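Local coordinates for Bd3460 (Bdellovibrio bacteriovorus, PDB 5CEC), which binds the predatory endopeptidase Bd3459 through an ankyrin-repeat fold and, as its immunity protein, probably protects the predator from its own enzyme during cell invasion, at residues K31-A36 / A43-L48; D55-D60 / L89-N94; P66-A71 / L100-T105; D107-A112 / M136-N141. All coordinates share one frame; numbering follows the deposited sequence.

Contact 1: K31-A36 / A43-L48; sequences KALNEA and AKVKNL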
loop_
_atom_site.group_PDB
_atom_site.type_symbol
_atom_site.label_atom_id
_atom_site.label_comp_id
_atom_site.label_asym_id
_atom_site.label_seq_id
_atom_site.Cartn_x
_atom_site.Cartn_y
_atom_site.Cartn_z
ATOM N N LYS B 31 -15.319 3.161 -20.458
ATOM C CA LYS B 31 -15.273 2.599 -19.108
ATOM C C LYS B 31 -14.031 1.728 -18.925
ATOM O O LYS B 31 -13.391 1.777 -17.884
ATOM C CB LYS B 31 -16.545 1.811 -18.802
ATOM C CG LYS B 31 -16.681 1.385 -17.346
ATOM C CD LYS B 31 -18.065 0.804 -17.083
ATOM C CE LYS B 31 -18.157 0.180 -15.700
ATOM N NZ LYS B 31 -19.429 -0.570 -15.510
ATOM N N ALA B 32 -13.676 0.954 -19.954
ATOM C CA ALA B 32 -12.497 0.086 -19.889
ATOM C C ALA B 32 -11.192 0.872 -19.739
ATOM O O ALA B 32 -10.331 0.490 -18.949
ATOM C CB ALA B 32 -12.436 -0.809 -21.113
ATOM N N LEU B 33 -11.045 1.950 -20.511
ATOM C CA LEU B 33 -9.879 2.811 -20.393
ATOM C C LEU B 33 -9.778 3.426 -18.988
ATOM O O LEU B 33 -8.688 3.430 -18.363
ATOM C CB LEU B 33 -9.905 3.948 -21.405
ATOM C CG LEU B 33 -8.820 5.030 -21.288
ATOM C CD1 LEU B 33 -7.406 4.473 -21.275
ATOM C CD2 LEU B 33 -8.940 6.044 -22.410
ATOM N N ASN B 34 -10.890 3.984 -18.512
ATOM C CA ASN B 34 -10.914 4.617 -17.177
ATOM C C ASN B 34 -10.545 3.648 -16.060
ATOM O O ASN B 34 -9.763 3.990 -15.177
ATOM C CB ASN B 34 -12.258 5.300 -16.904
ATOM C CG ASN B 34 -12.494 6.492 -17.809
ATOM O OD1 ASN B 34 -11.568 6.987 -18.472
ATOM N ND2 ASN B 34 -13.728 6.939 -17.877
ATOM N N GLU B 35 -11.067 2.423 -16.144
ATOM C CA GLU B 35 -10.718 1.366 -15.193
ATOM C C GLU B 35 -9.237 0.965 -15.255
ATOM O O GLU B 35 -8.552 0.906 -14.226
ATOM C CB GLU B 35 -11.656 0.159 -15.373
ATOM C CG GLU B 35 -13.078 0.458 -14.888
ATOM C CD GLU B 35 -14.049 -0.707 -15.009
ATOM O OE1 GLU B 35 -13.745 -1.698 -15.702
ATOM O OE2 GLU B 35 -15.139 -0.627 -14.403
ATOM N N ALA B 36 -8.716 0.764 -16.461
ATOM C CA ALA B 36 -7.291 0.441 -16.610
ATOM C C ALA B 36 -6.398 1.557 -16.078
ATOM O O ALA B 36 -5.373 1.298 -15.438
ATOM C CB ALA B 36 -6.976 0.145 -18.070
ATOM N N ALA B 43 -0.340 -1.364 -20.042
ATOM C CA ALA B 43 -0.450 -2.084 -21.307
ATOM C C ALA B 43 -1.852 -1.957 -21.852
ATOM O O ALA B 43 -2.035 -1.684 -23.028
ATOM C CB ALA B 43 -0.076 -3.556 -21.154
ATOM N N LYS B 44 -2.835 -2.112 -20.970
ATOM C CA LYS B 44 -4.241 -2.017 -21.345
ATOM C C LYS B 44 -4.588 -0.605 -21.795
ATOM O O LYS B 44 -5.325 -0.418 -22.758
ATOM C CB LYS B 44 -5.124 -2.455 -20.174
ATOM C CG LYS B 44 -6.572 -2.736 -20.518
ATOM C CD LYS B 44 -7.246 -3.578 -19.434
ATOM C CE LYS B 44 -6.719 -5.014 -19.372
ATOM N NZ LYS B 44 -7.508 -5.887 -18.455
ATOM N N VAL B 45 -4.035 0.384 -21.099
ATOM C CA VAL B 45 -4.193 1.778 -21.505
ATOM C C VAL B 45 -3.608 2.029 -22.916
ATOM O O VAL B 45 -4.293 2.576 -23.773
ATOM C CB VAL B 45 -3.606 2.744 -20.453
ATOM C CG1 VAL B 45 -3.489 4.175 -21.001
ATOM C CG2 VAL B 45 -4.461 2.726 -19.177
ATOM N N LYS B 46 -2.372 1.601 -23.162
ATOM C CA LYS B 46 -1.751 1.777 -24.498
ATOM C C LYS B 46 -2.529 1.060 -25.602
ATOM O O LYS B 46 -2.652 1.582 -26.726
ATOM C CB LYS B 46 -0.287 1.333 -24.494
ATOM C CG LYS B 46 0.625 2.257 -23.710
ATOM C CD LYS B 46 2.089 1.889 -23.892
ATOM C CE LYS B 46 2.984 2.754 -23.037
ATOM N NZ LYS B 46 4.421 2.445 -23.266
ATOM N N ASN B 47 -3.054 -0.127 -25.284
ATOM C CA ASN B 47 -3.889 -0.880 -26.229
ATOM C C ASN B 47 -5.241 -0.259 -26.538
ATOM O O ASN B 47 -5.847 -0.635 -27.509
ATOM C CB ASN B 47 -4.081 -2.330 -25.765
ATOM C CG ASN B 47 -2.807 -3.161 -25.893
ATOM O OD1 ASN B 47 -1.823 -2.740 -26.516
ATOM N ND2 ASN B 47 -2.820 -4.352 -25.300
ATOM N N LEU B 48 -5.715 0.682 -25.732
ATOM C CA LEU B 48 -6.985 1.389 -26.003
ATOM C C LEU B 48 -6.790 2.790 -26.587
ATOM O O LEU B 48 -7.590 3.242 -27.414
ATOM C CB LEU B 48 -7.819 1.483 -24.710
ATOM C CG LEU B 48 -8.468 0.168 -24.247
ATOM C CD1 LEU B 48 -8.977 0.259 -22.812
ATOM C CD2 LEU B 48 -9.593 -0.222 -25.193
#
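Helices 31-36 and 43-48 run nearly antiparallel, at 149° between their directions, with axes 8.9 Å apart at closest approach and Leu33 facing Val45. They are the two arms of an ankyrin-type helix-turn-helix hairpin, the first in the chain. No hydrogen bond crosses between them; the side-chain contacts are apolar. Val45 carries the middle with both of its branches. Val45 CG1 lies anti to the backbone N (chi1 168°) and meets Leu33 CD1 at 3.9 Å. Val45 CG2 meets Ala36 CB at 3.8 Å on helix 31-36. The small methyl of Ala36 also takes the aliphatic chain of Lys44, with Lys44 CG 3.8 Å from Ala36 CB. Beyond this point the Lys44 chain bends at chi3. Ile78 and Phe81 of helix 76-84 pack on Val45, and Pro66 of helix 66-72 packs on Leu33. At the other end Leu48 sends one methyl across to the first turn. Leu48 CD1 lies 4.0 Å from Ala32 CB and 4.1 Å from Leu33 CB. It also sits against the backbone of the facing helix, with Leu48 CD1 3.5 Å from Leu33 N.

Contact 2: D55-D60 / L89-N94; sequences DLNAQD and LELKNN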
loop_
_atom_site.group_PDB
_atom_site.type_symbol
_atom_site.label_atom_id
_atom_site.label_comp_id
_atom_site.label_asym_id
_atom_site.label_seq_id
_atom_site.Cartn_x
_atom_site.Cartn_y
_atom_site.Cartn_z
ATOM N N ASP B 55 -11.868 9.840 -27.309
ATOM C CA ASP B 55 -11.589 11.214 -26.955
ATOM C C ASP B 55 -11.132 11.214 -25.526
ATOM O O ASP B 55 -11.917 10.998 -24.624
ATOM C CB ASP B 55 -12.867 12.039 -27.135
ATOM C CG ASP B 55 -12.718 13.481 -26.701
ATOM O OD1 ASP B 55 -11.622 13.929 -26.264
ATOM O OD2 ASP B 55 -13.748 14.169 -26.811
ATOM N N LEU B 56 -9.849 11.494 -25.319
ATOM C CA LEU B 56 -9.270 11.418 -23.985
ATOM C C LEU B 56 -9.767 12.510 -23.067
ATOM O O LEU B 56 -9.524 12.417 -21.874
ATOM C CB LEU B 56 -7.737 11.461 -24.050
ATOM C CG LEU B 56 -7.070 10.286 -24.772
ATOM C CD1 LEU B 56 -5.569 10.507 -24.895
ATOM C CD2 LEU B 56 -7.336 8.952 -24.100
ATOM N N ASN B 57 -10.417 13.552 -23.607
ATOM C CA ASN B 57 -11.018 14.584 -22.773
ATOM C C ASN B 57 -12.490 14.329 -22.475
ATOM O O ASN B 57 -13.097 15.116 -21.755
ATOM C CB ASN B 57 -10.826 15.959 -23.428
ATOM C CG ASN B 57 -9.387 16.415 -23.414
ATOM O OD1 ASN B 57 -8.612 16.087 -22.497
ATOM N ND2 ASN B 57 -9.002 17.176 -24.435
ATOM N N ALA B 58 -13.086 13.281 -23.063
ATOM C CA ALA B 58 -14.478 12.960 -22.738
ATOM C C ALA B 58 -14.630 12.510 -21.279
ATOM O O ALA B 58 -13.782 11.786 -20.726
ATOM C CB ALA B 58 -15.038 11.914 -23.693
ATOM N N GLN B 59 -15.706 12.976 -20.658
ATOM C CA GLN B 59 -15.962 12.703 -19.258
ATOM C C GLN B 59 -17.121 11.729 -19.096
ATOM O O GLN B 59 -18.096 11.757 -19.865
ATOM C CB GLN B 59 -16.235 14.014 -18.536
ATOM C CG GLN B 59 -14.985 14.860 -18.377
ATOM C CD GLN B 59 -15.284 16.287 -17.979
ATOM O OE1 GLN B 59 -15.605 17.141 -18.820
ATOM N NE2 GLN B 59 -15.212 16.555 -16.685
ATOM N N ASP B 60 -17.023 10.897 -18.061
ATOM C CA ASP B 60 -18.023 9.897 -17.795
ATOM C C ASP B 60 -19.166 10.468 -16.955
ATOM O O ASP B 60 -19.247 11.688 -16.746
ATOM C CB ASP B 60 -17.375 8.644 -17.200
ATOM C CG ASP B 60 -16.997 8.763 -15.744
ATOM O OD1 ASP B 60 -17.220 9.798 -15.117
ATOM O OD2 ASP B 60 -16.482 7.752 -15.229
ATOM N N LEU B 89 -5.666 19.335 -18.828
ATOM C CA LEU B 89 -5.350 19.109 -17.429
ATOM C C LEU B 89 -6.380 19.605 -16.456
ATOM O O LEU B 89 -6.339 19.230 -15.278
ATOM C CB LEU B 89 -3.995 19.725 -17.070
ATOM C CG LEU B 89 -2.759 19.337 -17.895
ATOM C CD1 LEU B 89 -1.498 19.954 -17.335
ATOM C CD2 LEU B 89 -2.620 17.824 -17.972
ATOM N N GLU B 90 -7.310 20.425 -16.918
ATOM C CA GLU B 90 -8.156 21.227 -16.038
ATOM C C GLU B 90 -9.625 20.835 -15.990
ATOM O O GLU B 90 -10.435 21.490 -15.292
ATOM C CB GLU B 90 -7.997 22.700 -16.374
ATOM C CG GLU B 90 -6.569 23.198 -16.351
ATOM C CD GLU B 90 -5.800 22.925 -15.086
ATOM O OE1 GLU B 90 -6.387 22.815 -13.991
ATOM O OE2 GLU B 90 -4.562 22.818 -15.185
ATOM N N LEU B 91 -9.974 19.737 -16.652
ATOM C CA LEU B 91 -11.335 19.218 -16.503
ATOM C C LEU B 91 -11.563 18.828 -15.053
ATOM O O LEU B 91 -10.626 18.509 -14.317
ATOM C CB LEU B 91 -11.586 18.065 -17.459
ATOM C CG LEU B 91 -11.470 18.437 -18.946
ATOM C CD1 LEU B 91 -11.511 17.204 -19.809
ATOM C CD2 LEU B 91 -12.570 19.405 -19.331
ATOM N N LYS B 92 -12.820 18.885 -14.630
ATOM C CA LYS B 92 -13.211 18.634 -13.249
ATOM C C LYS B 92 -14.307 17.599 -13.169
ATOM O O LYS B 92 -15.216 17.568 -14.012
ATOM C CB LYS B 92 -13.693 19.921 -12.583
ATOM C CG LYS B 92 -12.576 20.917 -12.389
ATOM C CD LYS B 92 -13.095 22.244 -11.961
ATOM C CE LYS B 92 -11.989 23.238 -11.789
ATOM N NZ LYS B 92 -12.571 24.607 -11.837
ATOM N N ASN B 93 -14.223 16.741 -12.159
ATOM C CA ASN B 93 -15.325 15.792 -11.905
ATOM C C ASN B 93 -16.479 16.468 -11.188
ATOM O O ASN B 93 -16.457 17.665 -10.944
ATOM C CB ASN B 93 -14.831 14.570 -11.144
ATOM C CG ASN B 93 -14.640 14.844 -9.667
ATOM O OD1 ASN B 93 -14.250 15.940 -9.292
ATOM N ND2 ASN B 93 -14.983 13.880 -8.809
ATOM N N ASN B 94 -17.460 15.675 -10.767
ATOM C CA ASN B 94 -18.601 16.243 -10.019
ATOM C C ASN B 94 -18.257 16.817 -8.647
ATOM O O ASN B 94 -18.974 17.683 -8.163
ATOM C CB ASN B 94 -19.780 15.261 -9.948
ATOM C CG ASN B 94 -19.483 13.989 -9.161
ATOM O OD1 ASN B 94 -18.349 13.713 -8.779
ATOM N ND2 ASN B 94 -20.496 13.186 -8.977
HETATM O O HOH W 1 -14.985 19.803 -16.374
#
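Leu91 meets Asn57 and Gln59 where two successive loops of the ankyrin array lie side by side. The van der Waals part centres on the two methyls of Leu91. Leu91 CD1 comes against Asn57, 3.9 Å from Asn57 CB and 3.3 Å from Asn57 O, and the two side chains cross at about a right angle. Leu91 CD2 touches Gln59 OE1 at 3.8 Å. Leu91 also packs on Met68 of helix 66-72.

The polar part lies at the end of Gln59. Its chain is extended beyond CG and brings Gln59 NE2 to 2.9 Å from Lys92 O. A water joins the same two residues, accepting from Gln59 NE2 at 3.3 Å and from Lys92 N at 2.9 Å. Gln59 NE2 hydrogen-bonds Gly63 O, within its own loop. Asn57 OD1 bonds Asn88 N, a tie between the neighbouring loops.

Within 55-60 the backbone makes a type I turn from Asp55 to Ala58. Asp55 OD1 accepts from Asn57 N at 2.9 Å, an Asx turn, with the donor above the carboxylate plane.

The two segments are thus joined at the surface by van der Waals packing of Leu91 and by a bridging water, with no salt bridge between them.

Contact 3: P66-A71 / L100-T105; sequences PLMNAA and LAFAVT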
loop_
_atom_site.group_PDB
_atom_site.type_symbol
_atom_site.label_atom_id
_atom_site.label_comp_id
_atom_site.label_asym_id
_atom_site.label_seq_id
_atom_site.Cartn_x
_atom_site.Cartn_y
_atom_site.Cartn_z
ATOM N N PRO B 66 -9.816 9.802 -18.102
ATOM C CA PRO B 66 -8.673 8.912 -17.897
ATOM C C PRO B 66 -7.597 9.510 -17.011
ATOM O O PRO B 66 -7.017 8.799 -16.165
ATOM C CB PRO B 66 -8.141 8.702 -19.323
ATOM C CG PRO B 66 -9.357 8.841 -20.175
ATOM C CD PRO B 66 -10.213 9.871 -19.527
ATOM N N LEU B 67 -7.258 10.772 -17.238
ATOM C CA LEU B 67 -6.193 11.390 -16.459
ATOM C C LEU B 67 -6.536 11.432 -14.975
ATOM O O LEU B 67 -5.660 11.208 -14.128
ATOM C CB LEU B 67 -5.904 12.802 -16.982
ATOM C CG LEU B 67 -4.716 13.496 -16.325
ATOM C CD1 LEU B 67 -3.420 12.806 -16.653
ATOM C CD2 LEU B 67 -4.671 14.961 -16.678
ATOM N N MET B 68 -7.777 11.783 -14.644
ATOM C CA MET B 68 -8.197 11.789 -13.231
ATOM C C MET B 68 -8.064 10.415 -12.611
ATOM O O MET B 68 -7.620 10.304 -11.469
ATOM C CB MET B 68 -9.627 12.278 -13.076
ATOM C CG MET B 68 -9.850 13.748 -13.362
ATOM S SD MET B 68 -11.631 13.992 -13.511
ATOM C CE MET B 68 -11.659 15.485 -14.477
ATOM N N ASN B 69 -8.494 9.392 -13.332
ATOM C CA ASN B 69 -8.345 8.034 -12.867
ATOM C C ASN B 69 -6.894 7.648 -12.625
ATOM O O ASN B 69 -6.580 7.062 -11.591
ATOM C CB ASN B 69 -8.989 7.079 -13.874
ATOM C CG ASN B 69 -10.471 6.925 -13.672
ATOM O OD1 ASN B 69 -10.894 6.190 -12.799
ATOM N ND2 ASN B 69 -11.270 7.605 -14.482
ATOM N N ALA B 70 -6.000 7.965 -13.568
ATOM C CA ALA B 70 -4.587 7.640 -13.418
ATOM C C ALA B 70 -3.978 8.384 -12.230
ATOM O O ALA B 70 -3.155 7.836 -11.501
ATOM C CB ALA B 70 -3.834 7.982 -14.683
ATOM N N ALA B 71 -4.344 9.653 -12.073
ATOM C CA ALA B 71 -3.835 10.474 -10.981
ATOM C C ALA B 71 -4.285 9.958 -9.610
ATOM O O ALA B 71 -3.465 9.849 -8.701
ATOM C CB ALA B 71 -4.245 11.914 -11.160
ATOM N N LEU B 100 -4.923 17.056 -10.798
ATOM C CA LEU B 100 -3.946 17.423 -9.779
ATOM C C LEU B 100 -4.567 17.341 -8.389
ATOM O O LEU B 100 -3.904 16.873 -7.436
ATOM C CB LEU B 100 -3.376 18.816 -10.062
ATOM C CG LEU B 100 -2.382 19.334 -9.019
ATOM C CD1 LEU B 100 -1.199 18.384 -8.781
ATOM C CD2 LEU B 100 -1.864 20.704 -9.440
ATOM N N ALA B 101 -5.800 17.798 -8.241
ATOM C CA ALA B 101 -6.494 17.605 -6.964
ATOM C C ALA B 101 -6.662 16.153 -6.605
ATOM O O ALA B 101 -6.428 15.806 -5.448
ATOM C CB ALA B 101 -7.830 18.310 -6.962
ATOM N N PHE B 102 -7.008 15.306 -7.543
ATOM C CA PHE B 102 -7.069 13.859 -7.277
ATOM C C PHE B 102 -5.743 13.318 -6.778
ATOM O O PHE B 102 -5.712 12.536 -5.832
ATOM C CB PHE B 102 -7.523 13.076 -8.502
ATOM C CG PHE B 102 -8.999 13.020 -8.667
ATOM C CD1 PHE B 102 -9.720 12.120 -7.918
ATOM C CD2 PHE B 102 -9.697 13.860 -9.547
ATOM C CE1 PHE B 102 -11.091 12.045 -8.015
ATOM C CE2 PHE B 102 -11.084 13.746 -9.665
ATOM C CZ PHE B 102 -11.763 12.835 -8.897
ATOM N N ALA B 103 -4.647 13.749 -7.395
ATOM C CA ALA B 103 -3.332 13.245 -7.016
ATOM C C ALA B 103 -2.999 13.672 -5.590
ATOM O O ALA B 103 -2.628 12.844 -4.759
ATOM C CB ALA B 103 -2.271 13.747 -7.975
ATOM N N VAL B 104 -3.095 14.965 -5.302
ATOM C CA VAL B 104 -2.748 15.462 -3.969
ATOM C C VAL B 104 -3.611 14.807 -2.915
ATOM O O VAL B 104 -3.107 14.310 -1.886
ATOM C CB VAL B 104 -2.830 17.002 -3.938
ATOM C CG1 VAL B 104 -2.819 17.527 -2.519
ATOM C CG2 VAL B 104 -1.665 17.552 -4.760
ATOM N N THR B 105 -4.922 14.778 -3.136
ATOM C CA THR B 105 -5.826 14.278 -2.103
ATOM C C THR B 105 -5.721 12.774 -1.883
ATOM O O THR B 105 -6.096 12.300 -0.813
ATOM C CB THR B 105 -7.292 14.627 -2.388
ATOM O OG1 THR B 105 -7.673 14.070 -3.633
ATOM C CG2 THR B 105 -7.522 16.145 -2.392
#
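Neighbouring inner helices of the ankyrin stack meet here: Met68 and Ala71 of helix 66-71 face Phe102 and Ala103 of helix 100-105. The two run almost parallel, 12° apart, with axes 8.1 Å from each other at closest approach. Met68 meets the Phe102 ring obliquely, near CD2 and CE2. Met68 CG is 3.8 Å from Phe102 CD2, and Met68 SD is 3.9 Å from Phe102 CE2. This is a Met-aromatic contact, with the sulfur 59° off the ring normal. Met68 reaches it with CG beside its backbone N (chi1 -70°) and the chain extended beyond. Nearly parallel inner helices side by side, one from each of two consecutive predicted repeats, are how ankyrin repeats stack into a solenoid. At Ala71 and Ala103 the backbones come close. Ala71 CA and Ala103 CA are 4.9 Å apart. Ala71 CB lies 4.2 Å from Ala103 CB. Ala103 CA is also 3.8 Å from Ala71 O. All four residues are buried, and Arg392 of the Bd3459 chain packs on Phe102. On the far side of helix 100-105, Thr105 OG1 donates to Ala101 O at 2.8 Å; Thr105 N reaches that oxygen from the opposite face of its carbonyl plane.

Contact 4: D107-A112 / M136-N141; sequences DAYDVA and MRAAQN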
loop_
_atom_site.group_PDB
_atom_site.type_symbol
_atom_site.label_atom_id
_atom_site.label_comp_id
_atom_site.label_asym_id
_atom_site.label_seq_id
_atom_site.Cartn_x
_atom_site.Cartn_y
_atom_site.Cartn_z
ATOM N N ASP B 107 -2.715 11.291 -1.997
ATOM C CA ASP B 107 -1.315 11.140 -1.604
ATOM C C ASP B 107 -0.433 10.587 -2.713
ATOM O O ASP B 107 0.629 10.028 -2.447
ATOM C CB ASP B 107 -1.169 10.302 -0.322
ATOM C CG ASP B 107 -1.728 10.970 0.915
ATOM O OD1 ASP B 107 -2.496 11.926 0.855
ATOM O OD2 ASP B 107 -1.402 10.551 2.025
ATOM N N ALA B 108 -0.804 10.860 -3.973
ATOM C CA ALA B 108 0.016 10.524 -5.129
ATOM C C ALA B 108 0.889 11.726 -5.466
ATOM O O ALA B 108 0.701 12.412 -6.458
ATOM C CB ALA B 108 -0.832 10.114 -6.305
ATOM N N TYR B 109 1.852 11.985 -4.596
ATOM C CA TYR B 109 2.653 13.190 -4.695
ATOM C C TYR B 109 3.711 13.139 -5.787
ATOM O O TYR B 109 4.063 14.182 -6.323
ATOM C CB TYR B 109 3.241 13.531 -3.327
ATOM C CG TYR B 109 2.196 14.186 -2.446
ATOM C CD1 TYR B 109 1.801 15.499 -2.675
ATOM C CD2 TYR B 109 1.551 13.492 -1.408
ATOM C CE1 TYR B 109 0.838 16.124 -1.907
ATOM C CE2 TYR B 109 0.573 14.104 -0.636
ATOM C CZ TYR B 109 0.222 15.420 -0.877
ATOM O OH TYR B 109 -0.709 16.079 -0.119
ATOM N N ASP B 110 4.156 11.947 -6.170
ATOM C CA ASP B 110 4.939 11.826 -7.408
ATOM C C ASP B 110 4.153 12.292 -8.646
ATOM O O ASP B 110 4.672 13.020 -9.514
ATOM C CB ASP B 110 5.465 10.388 -7.601
ATOM C CG ASP B 110 4.320 9.262 -7.570
ATOM O OD1 ASP B 110 3.125 9.466 -7.092
ATOM O OD2 ASP B 110 4.655 8.146 -8.045
ATOM N N VAL B 111 2.894 11.885 -8.710
ATOM C CA VAL B 111 2.016 12.300 -9.778
ATOM C C VAL B 111 1.776 13.805 -9.696
ATOM O O VAL B 111 1.806 14.523 -10.715
ATOM C CB VAL B 111 0.687 11.520 -9.763
ATOM C CG1 VAL B 111 -0.302 12.155 -10.723
ATOM C CG2 VAL B 111 0.907 10.058 -10.130
ATOM N N ALA B 112 1.548 14.298 -8.494
ATOM C CA ALA B 112 1.290 15.731 -8.321
ATOM C C ALA B 112 2.494 16.521 -8.871
ATOM O O ALA B 112 2.304 17.518 -9.598
ATOM C CB ALA B 112 1.067 16.081 -6.853
ATOM N N MET B 136 -3.234 23.997 0.888
ATOM C CA MET B 136 -3.507 23.560 2.252
ATOM C C MET B 136 -3.382 22.065 2.439
ATOM O O MET B 136 -2.818 21.596 3.412
ATOM C CB MET B 136 -4.904 24.014 2.700
ATOM C CG MET B 136 -4.963 25.474 2.975
ATOM S SD MET B 136 -6.640 26.081 3.220
ATOM C CE MET B 136 -7.046 25.381 4.812
ATOM N N ARG B 137 -3.929 21.317 1.512
ATOM C CA ARG B 137 -3.908 19.882 1.596
ATOM C C ARG B 137 -2.471 19.358 1.510
ATOM O O ARG B 137 -2.051 18.476 2.278
ATOM C CB ARG B 137 -4.830 19.258 0.537
ATOM C CG ARG B 137 -4.968 17.746 0.646
ATOM C CD ARG B 137 -5.483 17.243 1.987
ATOM N NE ARG B 137 -6.680 17.985 2.404
ATOM C CZ ARG B 137 -7.935 17.740 2.006
ATOM N NH1 ARG B 137 -8.212 16.685 1.269
ATOM N NH2 ARG B 137 -8.904 18.566 2.360
ATOM N N ALA B 138 -1.701 19.878 0.556
ATOM C CA ALA B 138 -0.269 19.526 0.459
ATOM C C ALA B 138 0.515 19.948 1.707
ATOM O O ALA B 138 1.361 19.205 2.193
ATOM C CB ALA B 138 0.328 20.153 -0.782
ATOM N N ALA B 139 0.205 21.112 2.261
ATOM C CA ALA B 139 0.932 21.609 3.430
ATOM C C ALA B 139 0.822 20.710 4.615
ATOM O O ALA B 139 1.763 20.575 5.386
ATOM C CB ALA B 139 0.487 23.019 3.805
ATOM N N GLN B 140 -0.317 20.064 4.784
ATOM C CA GLN B 140 -0.461 19.148 5.899
ATOM C C GLN B 140 0.332 17.871 5.716
ATOM O O GLN B 140 0.573 17.189 6.682
ATOM C CB GLN B 140 -1.914 18.787 6.142
ATOM C CG GLN B 140 -2.756 19.900 6.734
ATOM C CD GLN B 140 -4.097 19.392 7.263
ATOM O OE1 GLN B 140 -5.121 19.569 6.588
ATOM N NE2 GLN B 140 -4.120 18.771 8.415
ATOM N N ASN B 141 0.734 17.528 4.498
ATOM C CA ASN B 141 1.151 16.168 4.160
ATOM C C ASN B 141 2.460 16.015 3.405
ATOM O O ASN B 141 3.121 15.016 3.602
ATOM C CB ASN B 141 0.031 15.490 3.363
ATOM C CG ASN B 141 -1.188 15.254 4.211
ATOM O OD1 ASN B 141 -1.149 14.482 5.177
ATOM N ND2 ASN B 141 -2.260 15.980 3.924
#
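Tyr109 extends its ring across to helix 136-141, where it overlaps Ala138 and Asn141. This joins the start of an outer ankyrin helix, 109-117, to the inner helix of the following hairpin. The ring gets there with CG beside the backbone N of Tyr109 (chi1 -78°). Its phenol end does most of the touching. Tyr109 OH lies 3.5 Å from Ala138 CA and 3.6 Å from Asn141 CB, and Tyr109 CE1 is 4.2 Å from Ala138 CB. Both CB atoms approach the ring obliquely. The side chains of Tyr109 and Asn141 cross at about a right angle, with ring and amide planes 34° apart. No hydrogen bond links the two segments. Val104 of helix 99-105 and Thr145 of helix 143-152 also pack on Tyr109, which is buried.

Asp107 precedes this outer helix. With positive phi it is the C-prime residue of the Schellman motif that ends helix 99-105. Its OD2 forms a salt bridge with Lys403 of the Bd3459 chain. Asn141 ND2 bonds Gln400 OE1 of the Bd3459 chain, so residues at this contact belong to the surface that meets the enzyme. Asn141 ND2 also donates to Arg137 O, four residues earlier, at 3.0 Å, lying in the carbonyl plane, with an N-H...O angle of 152°.

How the contacts relate
From the N terminus, contact 1 closes first, joining the two helices of the opening hairpin across a short turn. Contacts 2 and 3 follow and cross. The chain order is 55-60, 66-71, 89-94, 100-105, so contact 3 opens inside contact 2 and closes after it. Each spans the same hairpin step, contact 2 between loops and contact 3 between inner helices. They meet where Asn93 ND2 approaches Phe102 CZ. Contact 1 reaches contact 2 through Leu33 on Leu56. Contact 4 comes last, in series. It closes the loop from 107-112 to 136-141, across the rest of helix 109-117 and the loop after it. A probable hydrogen bond, Ala108 N to Ala103 O, connects contacts 3 and 4.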